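Local coordinates for histidine-containing phosphotransfer protein 2 (Oryza sativa, PDB 1YVI) that relays phosphoryl groups between cytokinin sensor histidine kinases and response regulators in a multistep His-to-Asp phosphorelay, at residues N59-L64 with M115-V120. Residues are numbered along the deposited sequence; the frame is centred on the assembly and turned at random.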
ATOM      1  N   ASN A  59       5.829 -10.625   2.324  1.00 16.25           N
ATOM      2  CA  ASN A  59       6.868 -11.622   2.629  1.00 14.15           C
ATOM      3  C   ASN A  59       6.292 -12.865   3.253  1.00 13.43           C
ATOM      4  O   ASN A  59       6.757 -13.957   2.942  1.00 16.57           O
ATOM      5  CB  ASN A  59       7.925 -11.044   3.544  1.00 16.37           C
ATOM      6  CG  ASN A  59       8.742  -9.963   2.867  1.00 23.82           C
ATOM      7  OD1 ASN A  59       8.898  -9.961   1.654  1.00 27.46           O
ATOM      8  ND2 ASN A  59       9.305  -9.052   3.673  1.00 33.13           N
ATOM      9  N   GLU A  60       5.251 -12.750   4.089  1.00 12.30           N
ATOM     10  CA  GLU A  60       4.600 -13.971   4.639  1.00 12.38           C
ATOM     11  C   GLU A  60       3.900 -14.801   3.561  1.00 13.84           C
ATOM     12  O   GLU A  60       3.897 -16.040   3.614  1.00 13.23           O
ATOM     13  CB  GLU A  60       3.554 -13.670   5.748  1.00 14.05           C
ATOM     14  CG  GLU A  60       4.088 -12.937   6.946  1.00 17.97           C
ATOM     15  CD  GLU A  60       4.853 -13.791   7.954  1.00 35.17           C
ATOM     16  OE1 GLU A  60       5.088 -15.000   7.694  1.00 30.02           O
ATOM     17  OE2 GLU A  60       5.222 -13.227   9.026  1.00 36.74           O
ATOM     18  N   ILE A  61       3.198 -14.127   2.664  1.00 13.45           N
ATOM     19  CA  ILE A  61       2.608 -14.822   1.524  1.00 12.15           C
ATOM     20  C   ILE A  61       3.684 -15.537   0.673  1.00 14.26           C
ATOM     21  O   ILE A  61       3.521 -16.725   0.354  1.00 12.51           O
ATOM     22  CB  ILE A  61       1.829 -13.862   0.631  1.00  9.31           C
ATOM     23  CG1 ILE A  61       0.571 -13.335   1.405  1.00 12.85           C
ATOM     24  CG2 ILE A  61       1.264 -14.605  -0.624  1.00 10.74           C
ATOM     25  CD1 ILE A  61      -0.023 -12.037   0.748  1.00  9.39           C
ATOM     26  N   ALA A  62       4.763 -14.822   0.315  1.00 14.84           N
ATOM     27  CA  ALA A  62       5.894 -15.449  -0.422  1.00 14.40           C
ATOM     28  C   ALA A  62       6.339 -16.745   0.233  1.00 14.16           C
ATOM     29  O   ALA A  62       6.490 -17.780  -0.448  1.00 16.96           O
ATOM     30  CB  ALA A  62       7.073 -14.462  -0.613  1.00 12.31           C
ATOM     31  N   THR A  63       6.524 -16.724   1.539  1.00 15.45           N
ATOM     32  CA  THR A  63       6.916 -17.903   2.302  1.00 16.80           C
ATOM     33  C   THR A  63       5.917 -19.033   2.211  1.00 18.83           C
ATOM     34  O   THR A  63       6.315 -20.199   2.010  1.00 19.48           O
ATOM     35  CB  THR A  63       7.193 -17.563   3.793  1.00 17.68           C
ATOM     36  OG1 THR A  63       8.269 -16.653   3.824  1.00 21.94           O
ATOM     37  CG2 THR A  63       7.540 -18.794   4.625  1.00 20.49           C
ATOM     38  N   LEU A  64       4.625 -18.718   2.334  1.00 11.69           N
ATOM     39  CA  LEU A  64       3.612 -19.734   2.189  1.00 14.79           C
ATOM     40  C   LEU A  64       3.673 -20.384   0.811  1.00 17.56           C
ATOM     41  O   LEU A  64       3.455 -21.630   0.655  1.00 15.39           O
ATOM     42  CB  LEU A  64       2.208 -19.155   2.454  1.00 13.03           C
ATOM     43  CG  LEU A  64       1.844 -18.657   3.871  1.00 13.73           C
ATOM     44  CD1 LEU A  64       0.495 -17.920   3.782  1.00 14.15           C
ATOM     45  CD2 LEU A  64       1.734 -19.851   4.810  1.00 15.07           C
ATOM     46  N   MET A 115       2.336 -15.238  -9.499  1.00 11.54           N
ATOM     47  CA  MET A 115       2.243 -14.183 -10.534  1.00 13.84           C
ATOM     48  C   MET A 115       1.407 -13.038 -10.014  1.00 14.44           C
ATOM     49  O   MET A 115       1.751 -11.867 -10.240  1.00 12.48           O
ATOM     50  CB  MET A 115       1.603 -14.692 -11.840  1.00 13.39           C
ATOM     51  CG  MET A 115       2.523 -15.567 -12.735  1.00 17.81           C
ATOM     52  SD  MET A 115       1.714 -15.695 -14.372  1.00 21.61           S
ATOM     53  CE  MET A 115       2.062 -14.081 -15.127  1.00 22.64           C
ATOM     54  N   ALA A 116       0.381 -13.351  -9.227  1.00 11.70           N
ATOM     55  CA  ALA A 116      -0.423 -12.287  -8.586  1.00 12.02           C
ATOM     56  C   ALA A 116       0.393 -11.480  -7.535  1.00 13.50           C
ATOM     57  O   ALA A 116       0.267 -10.254  -7.438  1.00 11.27           O
ATOM     58  CB  ALA A 116      -1.728 -12.883  -7.964  1.00 12.57           C
ATOM     59  N   LEU A 117       1.227 -12.197  -6.769  1.00 12.12           N
ATOM     60  CA  LEU A 117       2.053 -11.559  -5.751  1.00 11.94           C
ATOM     61  C   LEU A 117       3.082 -10.644  -6.390  1.00 11.31           C
ATOM     62  O   LEU A 117       3.364  -9.553  -5.850  1.00  8.74           O
ATOM     63  CB  LEU A 117       2.749 -12.579  -4.852  1.00 10.14           C
ATOM     64  CG  LEU A 117       3.391 -11.977  -3.567  1.00  9.78           C
ATOM     65  CD1 LEU A 117       2.274 -11.351  -2.650  1.00 12.61           C
ATOM     66  CD2 LEU A 117       4.129 -13.165  -2.900  1.00  8.99           C
ATOM     67  N   ALA A 118       3.605 -11.039  -7.561  1.00  9.20           N
ATOM     68  CA  ALA A 118       4.505 -10.126  -8.273  1.00 11.11           C
ATOM     69  C   ALA A 118       3.795  -8.808  -8.644  1.00 10.51           C
ATOM     70  O   ALA A 118       4.388  -7.728  -8.535  1.00  9.97           O
ATOM     71  CB  ALA A 118       5.095 -10.814  -9.531  1.00 12.83           C
ATOM     72  N   VAL A 119       2.528  -8.880  -9.090  1.00 12.37           N
ATOM     73  CA  VAL A 119       1.760  -7.658  -9.380  1.00 12.78           C
ATOM     74  C   VAL A 119       1.523  -6.863  -8.059  1.00  7.98           C
ATOM     75  O   VAL A 119       1.541  -5.598  -8.045  1.00 13.17           O
ATOM     76  CB  VAL A 119       0.388  -7.977 -10.149  1.00 15.38           C
ATOM     77  CG1 VAL A 119      -0.409  -6.691 -10.433  1.00 13.22           C
ATOM     78  CG2 VAL A 119       0.651  -8.836 -11.512  1.00 10.57           C
ATOM     79  N   VAL A 120       1.244  -7.585  -6.976  1.00  9.16           N
ATOM     80  CA  VAL A 120       1.100  -6.904  -5.670  1.00 10.44           C
ATOM     81  C   VAL A 120       2.378  -6.098  -5.379  1.00 12.16           C
ATOM     82  O   VAL A 120       2.344  -4.910  -4.978  1.00 11.73           O
ATOM     83  CB  VAL A 120       0.769  -7.861  -4.526  1.00  9.58           C
ATOM     84  CG1 VAL A 120       0.856  -7.109  -3.101  1.00  9.44           C
ATOM     85  CG2 VAL A 120      -0.643  -8.488  -4.703  1.00  8.75           C
TER
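Leu-117 reaches across from helix 110-142 and sets its two methyls against the neighbouring residues Ile-61 and Ala-62 of helix 42-65. CD2 lies over the backbone at Ala-62, 3.7 Å from Ala-62 N. The same methyl is 3.9 Å from Ala-62 CB and equally close, at 3.9 Å, to Ile-61 CG2. The second branch, CD1, faces Ile-61 alone, 4.0 Å from Ile-61 CG2; Ile-61 CD1 lies 4.2 Å from Leu-117 CD1. The two branched side chains meet at an oblique angle, with Ile-61 CG2 against both leucine methyls. With CG of Leu-117 placed opposite its own backbone nitrogen (chi1 -167°), the isobutyl group extends toward helix 42-65, whereas Ile-61 contributes CG2, the branch that stands opposite its nitrogen. The single methyl of Ala-62 probably allows CD2 to approach the main chain, although Ala-62 CA and Leu-117 CA remain 7.6 Å apart. Ile-61 also packs on Tyr-78 of helix 72-89. The contact thus joins the first and last helices of the HPt four-helix bundle, formed here by helices 42-65, 72-89, 92-106 and 110-142. Between these two segments the attraction is apolar, resting on van der Waals contact and the burial of Ile-61 and Leu-117.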